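Local coordinates for glutathione transferase (Lolium rigidum, PDB 6ZB6), which probably catalyses the conjugation of glutathione to electrophilic xenobiotics, as expected of a phi class glutathione transferase studied in connection with multiple-herbicide resistance, at residues E23-D28 / Y74-Y79; V84-E89 / D163-A168; P111-I116 / P174-F179; Q119-P124 / M180-A185. All blocks are in the same frame, centred on the assembly; numbering follows the deposited sequence.

Contact 1: residues E23-D28 / Y74-Y79; sequences EEVGAD and YVLRKY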
# COMPACT_ATOMS: atom_id res chain seq x y z
N GLU A 23 0.13 -11.31 -5.43
CA GLU A 23 -0.74 -11.57 -6.57
C GLU A 23 -0.06 -11.17 -7.88
O GLU A 23 -0.31 -11.80 -8.91
CB GLU A 23 -2.06 -10.82 -6.41
CG GLU A 23 -2.97 -11.45 -5.38
CD GLU A 23 -3.55 -12.77 -5.85
OE1 GLU A 23 -3.62 -12.98 -7.08
OE2 GLU A 23 -3.94 -13.59 -4.99
N GLU A 24 0.78 -10.14 -7.85
CA GLU A 24 1.44 -9.70 -9.08
C GLU A 24 2.33 -10.80 -9.65
O GLU A 24 2.43 -10.95 -10.88
CB GLU A 24 2.25 -8.43 -8.83
CG GLU A 24 1.39 -7.15 -8.73
CD GLU A 24 0.88 -6.63 -10.08
OE1 GLU A 24 1.43 -7.01 -11.14
OE2 GLU A 24 -0.07 -5.82 -10.09
N VAL A 25 2.98 -11.59 -8.79
CA VAL A 25 3.84 -12.67 -9.24
C VAL A 25 3.14 -14.03 -9.22
O VAL A 25 3.76 -15.05 -9.56
CB VAL A 25 5.14 -12.72 -8.42
CG1 VAL A 25 5.84 -11.37 -8.50
CG2 VAL A 25 4.86 -13.12 -6.96
N GLY A 26 1.87 -14.06 -8.85
CA GLY A 26 1.11 -15.30 -8.93
C GLY A 26 1.56 -16.37 -7.96
O GLY A 26 1.44 -17.55 -8.26
N ALA A 27 2.05 -15.97 -6.79
CA ALA A 27 2.53 -16.92 -5.79
C ALA A 27 1.38 -17.36 -4.89
O ALA A 27 0.52 -16.55 -4.54
CB ALA A 27 3.64 -16.30 -4.94
N ASP A 28 1.38 -18.63 -4.53
CA ASP A 28 0.44 -19.12 -3.52
C ASP A 28 0.79 -18.53 -2.16
O ASP A 28 1.96 -18.28 -1.84
CB ASP A 28 0.47 -20.65 -3.44
CG ASP A 28 -0.17 -21.31 -4.65
OD1 ASP A 28 -0.54 -20.61 -5.62
OD2 ASP A 28 -0.30 -22.55 -4.61
N TYR A 74 11.16 -9.21 -0.81
CA TYR A 74 11.54 -10.62 -0.75
C TYR A 74 10.65 -11.46 -1.66
O TYR A 74 11.12 -12.36 -2.37
CB TYR A 74 11.47 -11.13 0.69
CG TYR A 74 11.67 -12.62 0.81
CD1 TYR A 74 12.95 -13.16 0.89
CD2 TYR A 74 10.58 -13.49 0.84
CE1 TYR A 74 13.14 -14.53 1.00
CE2 TYR A 74 10.76 -14.87 0.95
CZ TYR A 74 12.04 -15.37 1.04
OH TYR A 74 12.24 -16.73 1.16
N VAL A 75 9.34 -11.19 -1.63
CA VAL A 75 8.41 -11.90 -2.51
C VAL A 75 8.78 -11.68 -3.97
O VAL A 75 8.84 -12.63 -4.77
CB VAL A 75 6.97 -11.46 -2.22
CG1 VAL A 75 6.06 -11.82 -3.40
CG2 VAL A 75 6.48 -12.09 -0.93
N LEU A 76 9.01 -10.42 -4.35
CA LEU A 76 9.29 -10.10 -5.75
C LEU A 76 10.57 -10.78 -6.23
O LEU A 76 10.64 -11.23 -7.38
CB LEU A 76 9.39 -8.60 -5.93
CG LEU A 76 8.04 -7.88 -5.71
CD1 LEU A 76 8.24 -6.38 -5.74
CD2 LEU A 76 7.00 -8.34 -6.72
N ARG A 77 11.58 -10.86 -5.36
CA ARG A 77 12.83 -11.50 -5.75
C ARG A 77 12.70 -13.01 -5.78
O ARG A 77 13.15 -13.66 -6.73
CB ARG A 77 13.95 -11.07 -4.79
CG ARG A 77 14.36 -9.62 -4.95
CD ARG A 77 15.21 -9.16 -3.77
NE ARG A 77 15.45 -7.72 -3.87
CZ ARG A 77 15.65 -6.92 -2.83
NH1 ARG A 77 15.66 -7.41 -1.59
NH2 ARG A 77 15.85 -5.62 -3.03
N LYS A 78 12.08 -13.59 -4.75
CA LYS A 78 11.94 -15.04 -4.70
C LYS A 78 11.19 -15.56 -5.92
O LYS A 78 11.62 -16.54 -6.55
CB LYS A 78 11.21 -15.46 -3.42
CG LYS A 78 11.07 -16.98 -3.27
CD LYS A 78 10.18 -17.35 -2.11
CE LYS A 78 10.19 -18.85 -1.89
NZ LYS A 78 8.96 -19.27 -1.20
N TYR A 79 10.09 -14.90 -6.29
CA TYR A 79 9.24 -15.39 -7.37
C TYR A 79 9.52 -14.70 -8.70
O TYR A 79 8.67 -14.75 -9.59
CB TYR A 79 7.77 -15.24 -6.99
CG TYR A 79 7.41 -16.08 -5.79
CD1 TYR A 79 7.21 -17.45 -5.92
CD2 TYR A 79 7.28 -15.51 -4.53
CE1 TYR A 79 6.89 -18.23 -4.82
CE2 TYR A 79 6.95 -16.28 -3.44
CZ TYR A 79 6.76 -17.63 -3.58
OH TYR A 79 6.44 -18.38 -2.47

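Contact 2: residues V84-E89 / D163-A168; sequences VDLLRE and DFVSFA. With NA (sodium ion), chain L.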
# COMPACT_ATOMS: atom_id res chain seq x y z
N VAL A 84 7.23 -10.42 -15.11
CA VAL A 84 7.01 -9.27 -14.23
C VAL A 84 8.36 -8.82 -13.68
O VAL A 84 9.09 -9.63 -13.10
CB VAL A 84 6.04 -9.61 -13.08
CG1 VAL A 84 5.42 -8.34 -12.51
CG2 VAL A 84 4.97 -10.58 -13.54
N ASP A 85 8.68 -7.54 -13.87
CA ASP A 85 9.89 -6.94 -13.30
C ASP A 85 9.49 -5.60 -12.68
O ASP A 85 9.51 -4.57 -13.36
CB ASP A 85 10.98 -6.78 -14.35
CG ASP A 85 12.29 -6.29 -13.76
OD1 ASP A 85 12.48 -6.36 -12.52
OD2 ASP A 85 13.15 -5.83 -14.55
N LEU A 86 9.12 -5.63 -11.40
CA LEU A 86 8.68 -4.42 -10.72
C LEU A 86 9.83 -3.68 -10.04
O LEU A 86 9.68 -2.49 -9.72
CB LEU A 86 7.61 -4.75 -9.68
CG LEU A 86 6.29 -5.23 -10.30
CD1 LEU A 86 5.35 -5.81 -9.27
CD2 LEU A 86 5.63 -4.06 -11.04
N LEU A 87 10.97 -4.34 -9.82
CA LEU A 87 12.09 -3.71 -9.14
C LEU A 87 13.16 -3.19 -10.09
O LEU A 87 13.91 -2.28 -9.71
CB LEU A 87 12.72 -4.68 -8.14
CG LEU A 87 11.81 -5.07 -6.96
CD1 LEU A 87 12.47 -6.13 -6.08
CD2 LEU A 87 11.42 -3.85 -6.13
N ARG A 88 13.28 -3.76 -11.28
CA ARG A 88 14.24 -3.29 -12.29
C ARG A 88 15.68 -3.44 -11.81
O ARG A 88 16.55 -2.64 -12.16
CB ARG A 88 13.95 -1.84 -12.67
CG ARG A 88 12.56 -1.67 -13.23
CD ARG A 88 12.59 -2.23 -14.62
NE ARG A 88 11.30 -2.61 -15.15
CZ ARG A 88 10.92 -2.37 -16.39
NH1 ARG A 88 11.75 -1.73 -17.21
NH2 ARG A 88 9.73 -2.74 -16.82
N GLU A 89 15.95 -4.47 -11.01
CA GLU A 89 17.25 -4.56 -10.37
C GLU A 89 18.37 -4.91 -11.35
O GLU A 89 19.55 -4.70 -11.03
CB GLU A 89 17.18 -5.56 -9.22
CG GLU A 89 16.31 -5.03 -8.10
CD GLU A 89 16.31 -5.88 -6.84
OE1 GLU A 89 16.11 -7.11 -6.94
OE2 GLU A 89 16.49 -5.31 -5.75
N ASP A 163 8.37 4.90 -18.12
CA ASP A 163 7.33 4.30 -18.95
C ASP A 163 7.08 2.83 -18.61
O ASP A 163 6.93 1.99 -19.50
CB ASP A 163 7.71 4.47 -20.42
CG ASP A 163 6.63 3.98 -21.37
OD1 ASP A 163 6.94 3.11 -22.22
OD2 ASP A 163 5.47 4.43 -21.24
N PHE A 164 7.05 2.49 -17.32
CA PHE A 164 6.77 1.13 -16.89
C PHE A 164 6.23 1.18 -15.47
O PHE A 164 6.67 1.99 -14.66
CB PHE A 164 8.02 0.25 -16.96
CG PHE A 164 9.19 0.80 -16.20
CD1 PHE A 164 10.10 1.65 -16.81
CD2 PHE A 164 9.38 0.48 -14.86
CE1 PHE A 164 11.18 2.16 -16.10
CE2 PHE A 164 10.45 0.98 -14.15
CZ PHE A 164 11.35 1.82 -14.78
N VAL A 165 5.26 0.31 -15.19
CA VAL A 165 4.76 0.20 -13.83
C VAL A 165 5.85 -0.45 -12.99
O VAL A 165 6.64 -1.26 -13.48
CB VAL A 165 3.44 -0.61 -13.80
CG1 VAL A 165 3.67 -2.07 -14.12
CG2 VAL A 165 2.73 -0.44 -12.47
N SER A 166 5.92 -0.06 -11.72
CA SER A 166 7.00 -0.52 -10.86
C SER A 166 6.51 -0.60 -9.43
O SER A 166 5.38 -0.22 -9.11
CB SER A 166 8.22 0.39 -11.00
OG SER A 166 8.07 1.57 -10.23
N PHE A 167 7.38 -1.15 -8.57
CA PHE A 167 7.25 -1.14 -7.11
C PHE A 167 6.80 0.22 -6.59
O PHE A 167 5.97 0.30 -5.68
CB PHE A 167 8.61 -1.53 -6.51
CG PHE A 167 8.57 -1.96 -5.07
CD1 PHE A 167 7.77 -3.01 -4.66
CD2 PHE A 167 9.40 -1.34 -4.12
CE1 PHE A 167 7.78 -3.44 -3.31
CE2 PHE A 167 9.42 -1.76 -2.78
CZ PHE A 167 8.61 -2.81 -2.37
N ALA A 168 7.37 1.29 -7.14
CA ALA A 168 7.03 2.63 -6.66
C ALA A 168 5.53 2.90 -6.80
O ALA A 168 4.89 3.34 -5.84
CB ALA A 168 7.82 3.69 -7.44
NA NA L . 11.65 -7.21 -10.15
O HOH W 1 7.25 -3.11 -15.03
O HOH W 2 9.23 -7.95 -9.78
O HOH W 3 14.31 -6.99 -11.09

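Contact 3: residues P111-I116 / P174-F179; sequences PALSPI and PYTFYF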
# COMPACT_ATOMS: atom_id res chain seq x y z
N PRO A 111 2.98 10.26 4.20
CA PRO A 111 2.80 11.12 5.38
C PRO A 111 1.80 12.25 5.17
O PRO A 111 1.22 12.73 6.15
CB PRO A 111 4.21 11.65 5.64
CG PRO A 111 5.08 10.52 5.20
CD PRO A 111 4.42 10.02 3.94
N ALA A 112 1.57 12.67 3.94
CA ALA A 112 0.55 13.69 3.70
C ALA A 112 -0.85 13.11 3.57
O ALA A 112 -1.82 13.74 4.01
CB ALA A 112 0.90 14.49 2.45
N LEU A 113 -0.97 11.91 2.98
CA LEU A 113 -2.28 11.32 2.71
C LEU A 113 -2.78 10.47 3.87
O LEU A 113 -3.95 10.55 4.25
CB LEU A 113 -2.20 10.48 1.42
CG LEU A 113 -3.42 9.66 0.98
CD1 LEU A 113 -3.62 9.75 -0.54
CD2 LEU A 113 -3.31 8.21 1.44
N SER A 114 -1.90 9.67 4.47
CA SER A 114 -2.29 8.80 5.57
C SER A 114 -3.05 9.49 6.70
O SER A 114 -4.03 8.90 7.19
CB SER A 114 -1.03 8.10 6.13
OG SER A 114 -1.37 7.22 7.17
N PRO A 115 -2.69 10.69 7.16
CA PRO A 115 -3.47 11.30 8.26
C PRO A 115 -4.92 11.50 7.92
O PRO A 115 -5.79 11.38 8.80
CB PRO A 115 -2.76 12.63 8.50
CG PRO A 115 -1.36 12.37 8.07
CD PRO A 115 -1.51 11.52 6.84
N ILE A 116 -5.23 11.79 6.65
CA ILE A 116 -6.62 11.96 6.25
C ILE A 116 -7.37 10.65 6.37
O ILE A 116 -8.52 10.62 6.82
CB ILE A 116 -6.71 12.56 4.83
CG1 ILE A 116 -5.98 13.90 4.79
CG2 ILE A 116 -8.18 12.75 4.41
CD1 ILE A 116 -5.50 14.31 3.41
N PRO A 174 -2.45 0.78 -1.20
CA PRO A 174 -3.29 0.47 -0.03
C PRO A 174 -3.83 1.67 0.72
O PRO A 174 -5.02 1.68 1.08
CB PRO A 174 -2.36 -0.36 0.87
CG PRO A 174 -1.32 -0.90 -0.05
CD PRO A 174 -1.12 0.15 -1.10
N TYR A 175 -3.01 2.69 0.98
CA TYR A 175 -3.56 3.85 1.68
C TYR A 175 -4.42 4.71 0.76
O TYR A 175 -5.43 5.25 1.20
CB TYR A 175 -2.45 4.70 2.30
CG TYR A 175 -1.83 4.11 3.55
CD1 TYR A 175 -0.84 3.16 3.46
CD2 TYR A 175 -2.24 4.51 4.82
CE1 TYR A 175 -0.26 2.61 4.58
CE2 TYR A 175 -1.66 3.97 5.97
CZ TYR A 175 -0.66 3.02 5.84
OH TYR A 175 -0.05 2.46 6.95
N THR A 176 -4.02 4.87 -0.51
CA THR A 176 -4.82 5.70 -1.41
C THR A 176 -6.18 5.06 -1.66
O THR A 176 -7.19 5.77 -1.78
CB THR A 176 -4.08 5.92 -2.74
OG1 THR A 176 -2.81 6.50 -2.46
CG2 THR A 176 -4.87 6.88 -3.68
N PHE A 177 -6.22 3.73 -1.74
CA PHE A 177 -7.49 3.02 -1.83
C PHE A 177 -8.47 3.48 -0.75
O PHE A 177 -9.63 3.80 -1.04
CB PHE A 177 -7.26 1.52 -1.72
CG PHE A 177 -8.54 0.73 -1.76
CD1 PHE A 177 -9.27 0.63 -2.93
CD2 PHE A 177 -9.03 0.12 -0.62
CE1 PHE A 177 -10.46 -0.08 -2.97
CE2 PHE A 177 -10.21 -0.59 -0.65
CZ PHE A 177 -10.92 -0.69 -1.83
N TYR A 178 -8.01 3.55 0.50
CA TYR A 178 -8.88 3.96 1.60
C TYR A 178 -9.17 5.45 1.56
O TYR A 178 -10.28 5.87 1.93
CB TYR A 178 -8.26 3.56 2.94
CG TYR A 178 -8.47 2.10 3.28
CD1 TYR A 178 -9.72 1.51 3.16
CD2 TYR A 178 -7.41 1.30 3.73
CE1 TYR A 178 -9.92 0.18 3.46
CE2 TYR A 178 -7.60 -0.04 4.04
CZ TYR A 178 -8.87 -0.60 3.90
OH TYR A 178 -9.08 -1.94 4.20
N PHE A 179 -8.21 6.26 1.12
CA PHE A 179 -8.48 7.68 0.90
C PHE A 179 -9.69 7.88 -0.01
O PHE A 179 -10.50 8.79 0.21
CB PHE A 179 -7.23 8.37 0.31
CG PHE A 179 -7.42 9.84 0.02
CD1 PHE A 179 -7.18 10.79 1.01
CD2 PHE A 179 -7.83 10.27 -1.23
CE1 PHE A 179 -7.35 12.15 0.75
CE2 PHE A 179 -8.01 11.64 -1.50
CZ PHE A 179 -7.77 12.57 -0.51

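Contact 4: residues Q119-P124 / M180-A185; sequences QCLFNP and MATPHA. With GTB (S-(p-nitrobenzyl)glutathione), chain G.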
# COMPACT_ATOMS: atom_id res chain seq x y z
N GLN A 119 -7.86 10.07 10.18
CA GLN A 119 -8.82 10.96 10.83
C GLN A 119 -10.24 10.74 10.32
O GLN A 119 -11.19 10.91 11.09
CB GLN A 119 -8.40 12.42 10.61
CG GLN A 119 -7.12 12.81 11.30
CD GLN A 119 -7.23 12.77 12.81
OE1 GLN A 119 -8.32 12.89 13.36
NE2 GLN A 119 -6.10 12.59 13.49
N CYS A 120 -10.40 10.36 9.05
CA CYS A 120 -11.73 10.27 8.45
C CYS A 120 -12.29 8.85 8.48
O CYS A 120 -13.52 8.69 8.48
CB CYS A 120 -11.68 10.76 7.00
SG CYS A 120 -11.38 12.53 6.81
N LEU A 121 -11.43 7.83 8.54
CA LEU A 121 -11.85 6.43 8.46
C LEU A 121 -11.45 5.64 9.70
O LEU A 121 -12.32 5.19 10.45
CB LEU A 121 -11.27 5.79 7.20
CG LEU A 121 -12.18 5.63 5.99
CD1 LEU A 121 -11.58 4.60 5.04
CD2 LEU A 121 -13.57 5.22 6.43
N PHE A 122 -10.14 5.45 9.94
CA PHE A 122 -9.68 4.55 10.99
C PHE A 122 -10.14 5.03 12.37
O PHE A 122 -10.72 4.27 13.14
CB PHE A 122 -8.15 4.43 10.96
CG PHE A 122 -7.59 3.77 9.71
CD1 PHE A 122 -8.37 2.95 8.90
CD2 PHE A 122 -6.25 3.96 9.36
CE1 PHE A 122 -7.84 2.35 7.76
CE2 PHE A 122 -5.71 3.36 8.23
CZ PHE A 122 -6.51 2.55 7.43
N ASN A 123 -9.86 6.30 12.69
CA ASN A 123 -10.16 6.80 14.04
C ASN A 123 -11.64 6.69 14.40
O ASN A 123 -11.95 6.12 15.46
CB ASN A 123 -9.65 8.24 14.20
CG ASN A 123 -8.16 8.30 14.47
OD1 ASN A 123 -7.43 7.32 14.29
ND2 ASN A 123 -7.69 9.48 14.89
N PRO A 124 -12.60 7.19 13.59
CA PRO A 124 -14.00 7.10 14.02
C PRO A 124 -14.55 5.68 14.00
O PRO A 124 -15.19 5.24 14.96
CB PRO A 124 -14.74 8.01 13.03
CG PRO A 124 -13.85 8.11 11.86
CD PRO A 124 -12.45 7.99 12.36
N MET A 180 -9.84 7.02 -1.02
CA MET A 180 -10.98 7.11 -1.92
C MET A 180 -12.30 6.81 -1.24
O MET A 180 -13.36 7.02 -1.84
CB MET A 180 -10.80 6.18 -3.13
CG MET A 180 -9.64 6.55 -4.05
SD MET A 180 -9.67 8.29 -4.54
CE MET A 180 -7.95 8.60 -4.94
N ALA A 181 -12.27 6.34 0.01
CA ALA A 181 -13.48 6.16 0.79
C ALA A 181 -13.75 7.30 1.76
O ALA A 181 -14.74 7.26 2.49
CB ALA A 181 -13.42 4.84 1.57
N THR A 182 -12.90 8.32 1.78
CA THR A 182 -13.10 9.45 2.67
C THR A 182 -13.92 10.52 1.97
O THR A 182 -14.16 10.45 0.76
CB THR A 182 -11.75 10.02 3.09
OG1 THR A 182 -11.19 10.73 1.98
CG2 THR A 182 -10.80 8.88 3.58
N PRO A 183 -14.34 11.56 2.70
CA PRO A 183 -15.04 12.67 2.04
C PRO A 183 -14.20 13.41 1.01
O PRO A 183 -14.75 14.25 0.28
CB PRO A 183 -15.41 13.59 3.21
CG PRO A 183 -15.53 12.67 4.38
CD PRO A 183 -14.41 11.68 4.17
N HIS A 184 -12.91 13.11 0.90
CA HIS A 184 -12.01 13.87 0.04
C HIS A 184 -11.63 13.11 -1.22
O HIS A 184 -10.68 13.48 -1.91
CB HIS A 184 -10.77 14.27 0.85
CG HIS A 184 -11.13 14.95 2.13
ND1 HIS A 184 -11.70 16.21 2.16
CD2 HIS A 184 -11.09 14.53 3.41
CE1 HIS A 184 -11.95 16.55 3.41
NE2 HIS A 184 -11.59 15.55 4.19
N ALA A 185 -12.39 12.06 -1.55
CA ALA A 185 -12.07 11.21 -2.69
C ALA A 185 -12.12 11.94 -4.02
O ALA A 185 -11.50 11.48 -4.98
CB ALA A 185 -13.02 10.02 -2.73
N1 GTB G . 6.14 0.04 8.82
CA1 GTB G . 5.25 -1.06 9.15
C1 GTB G . 4.99 -1.90 7.89
O11 GTB G . 4.88 -1.34 6.76
O12 GTB G . 4.88 -3.15 7.96
CB1 GTB G . 3.95 -0.46 9.69
CG1 GTB G . 2.99 -1.60 10.02
CD1 GTB G . 1.77 -1.10 10.78
OE1 GTB G . 1.63 0.05 11.05
N2 GTB G . 0.77 -2.07 11.16
CA2 GTB G . -0.39 -1.58 11.88
C2 GTB G . -0.37 -2.20 13.27
O2 GTB G . -0.11 -3.35 13.45
CB2 GTB G . -1.66 -1.97 11.13
SG2 GTB G . -1.69 -1.09 9.53
N3 GTB G . -0.66 -1.36 14.41
CA3 GTB G . -0.65 -1.95 15.73
C3 GTB G . 0.35 -1.23 16.63
O31 GTB G . 0.23 -1.31 17.89
O32 GTB G . 1.29 -0.55 16.13
C' GTB G . -1.89 0.69 9.87
C1' GTB G . -3.20 0.90 10.62
C2' GTB G . -3.19 1.38 11.92
C3' GTB G . -4.38 1.57 12.60
C4' GTB G . -5.59 1.28 11.99
N41 GTB G . -6.84 1.48 12.71
O41 GTB G . -6.86 2.07 13.99
O42 GTB G . -7.85 1.13 12.22
C5' GTB G . -5.60 0.80 10.69
C6' GTB G . -4.41 0.60 10.00

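Contact 1: residues E23-D28 / Y74-Y79
The ring of Tyr79 is sandwiched between a methyl group and an aliphatic chain. Over one face sits Ala27 CB, 3.5 Å from the centroid and only 6° off the ring normal, so the methyl lies almost squarely over the ring centre, a CH-pi contact. Over the opposite face lies CG of Lys78, the residue just before Tyr79, 4.1 Å above the plane. The lysine then runs along the ring, and its NZ reaches Tyr79 OH at 3.0 Å in a hydrogen bond that ties down the phenol end; Asp60 holds the same ammonium in a salt bridge.

Val25 meets Tyr79 nearer the root of the side chain, CG2 lying 3.6 Å from Tyr79 CB and oblique to the ring. The two methyls of Val25 divide the work. With chi1 at -56°, Val25 CG2 sits between the backbone N and the carbonyl carbon and also faces Val75 CG1 at 4.0 Å, while Val25 CG1 crosses the tip of Leu76 at roughly a right angle, 3.7 Å from Leu76 CD2. Between Val25 and Ala27, Gly26 at positive phi closes helix 13-24 with a Schellman motif, and the chain turns so that both neighbours meet Tyr79.

Both helix ends belong to the thioredoxin-like N-terminal domain. The C-terminal ends of helices 13-24 and 68-78, with the residues just after them, meet through side chains, and further up the interface Val75 rests on Leu22 and Leu76 on Phe21. Tyr74 turns to strand 63-66 of the sheet, whereas Glu23 and Glu24 touch helix 205-214.

Contact 2: residues V84-E89 / D163-A168
Phe164 comes first along 163-168 and receives the guanidinium of Arg88 flat on its ring: the planes are 11° apart, with Arg88 CZ 3.9 Å from the centroid, a stacked cation-pi contact. The two chains run antiparallel over one another. Arg88 CG lies 3.5 Å from Phe164 CE2, and the bend at chi2 (-75°) folds the rest of the arginine so that the guanidinium covers the same ring. At the guanidinium edge Arg88 NE donates in plane to Asp85 O at 3.2 Å, and NH1 forms a salt bridge with Glu94.

Val165 adds a looser apolar touch, CG1 to Leu86 CD2 at 4.2 Å. Its carbonyl is joined to the other segment by a water that donates to Val165 O and Asp85 O and accepts from Arg88 NH2. At Ser166 the backbones draw close, and its OG caps Ala168 N. Phe167 supplies the one direct hydrogen bond between the segments, its N donating to Leu86 O at 2.9 Å, almost perfectly straight at 178°. The Phe167 ring takes Leu87 CD2 over one face, 3.6 Å from Phe167 CG, the leucine running alongside in the same direction. Within 84-89, Asp85 OD1 binds a sodium ion and accepts from Arg88 N, an Asx motif.

Asp169 accepts from the N of the capping Ser166, consistent with the Ser-x-x-Asp N-capping box known in the C-terminal domain of glutathione transferases, here docked against the interdomain linker.

Contact 3: residues P111-I116 / P174-F179
Leu113 is the main bump of this interface, and the hollow that receives it lies between Tyr175, Thr176 and Phe179 on the facing helix. The two methyls of Leu113 fork inside: CD2 drops toward the backbone, 3.6 Å from Tyr175 O and close against Tyr175 CB, while Leu113 CD1 swings over the face of Phe179, 4.2 Å from the centroid and 27° off the normal. Leu113 CD1 also brushes Thr176 OG1 at 3.9 Å; that hydroxyl is already engaged by Tyr109 OH and His172 O.

Phe179 is a bump in the reverse direction. With CG anti to the backbone N (chi1 179°), its ring reaches past Leu113 to Ile116, whose CG2 stands 3.8 Å from Phe179 CE1, obliquely to the ring, with Ile116 CD1 almost as near. The short helical segments cross at 44° with their axes 9.3 Å apart, a separation that leaves room for such bulky side chains to interleave. These helices form part of the core of the all-helical C-terminal domain of glutathione transferases, and helix 133-156 packs on Leu113 and Ile116 as well.

On the far side of Leu113 from Phe179, Ser114, a small residue, meets the Tyr175 ring obliquely, Ser114 OG lying 3.5 Å from Tyr175 CE2. Tyr175 also touches the bound S-(p-nitrobenzyl)glutathione, and its OH is hydrogen-bonded to Asn14.

Contact 4: residues Q119-P124 / M180-A185
Leu121 and Cys120 pack against a loop that leaves helix 173-179 and folds into a type I beta turn from Thr182 to Ala185. They project from a wider pi-type turn in the long helix 92-127 of the C-terminal domain.

The close-fitting part is apolar and lies inward, where Leu121 and Thr182 are buried. Leu121 CD1 meets Ala181 CB at 3.9 Å, with Tyr178 of helix 173-179 behind it, and the leucine's chi1 of -101° departs from a staggered value, which suggests a side chain shaped by its surroundings. Cys120 CB stands 4.0 Å from Thr182 CB and about as far from the Thr182 methyl. The hydroxyl of Thr182 is held by two hydrogen bonds: OG1 accepts from His184 N at 3.1 Å, an ST turn, and also bonds to Phe179 O.

On the solvent side the distances are similar but the burial is less. Pro183 is exposed and barely covered, touching through CD at 4.0 Å from Cys120 CB. Cys120 SG comes to the edge of the His184 imidazole, near its plane, 4.0 Å from His184 CD2; the direction to the centroid is 80° off the ring normal. Pro183 and His184 each contribute little area, though the histidine gains further support from Ile116 and helix 133-156.

Phe122, next along the helix, points into the ligand pocket. It lies over the nitrobenzyl ring of the bound S-(p-nitrobenzyl)glutathione, with C5' of the ligand 3.4 Å above the centre of the Phe122 ring.

Overall arrangement
The four contacts form two clusters on opposite sides of the chain's centre. Contact 1 packs inside the thioredoxin-like domain and contact 2 joins the linker to the C-terminal domain; their centres are 13 Å apart, and touches between them connect the two: Leu76 packs on Phe167 and Leu87, and Arg77 NH2 bridges Glu89 OE2 at 2.8 Å. Contacts 3 and 4 share helix 92-127, their centres 9 Å apart, and interlock where Ile116 and Phe179 meet His184. Between contacts 2 and 3 the nearest atoms are about 8 Å apart. Tyr175 and Phe122 of the second cluster touch the ligand, while Ser68 and Glu67 of the N-terminal domain hydrogen-bond to it; the Val75 side chain remains about 13 Å away.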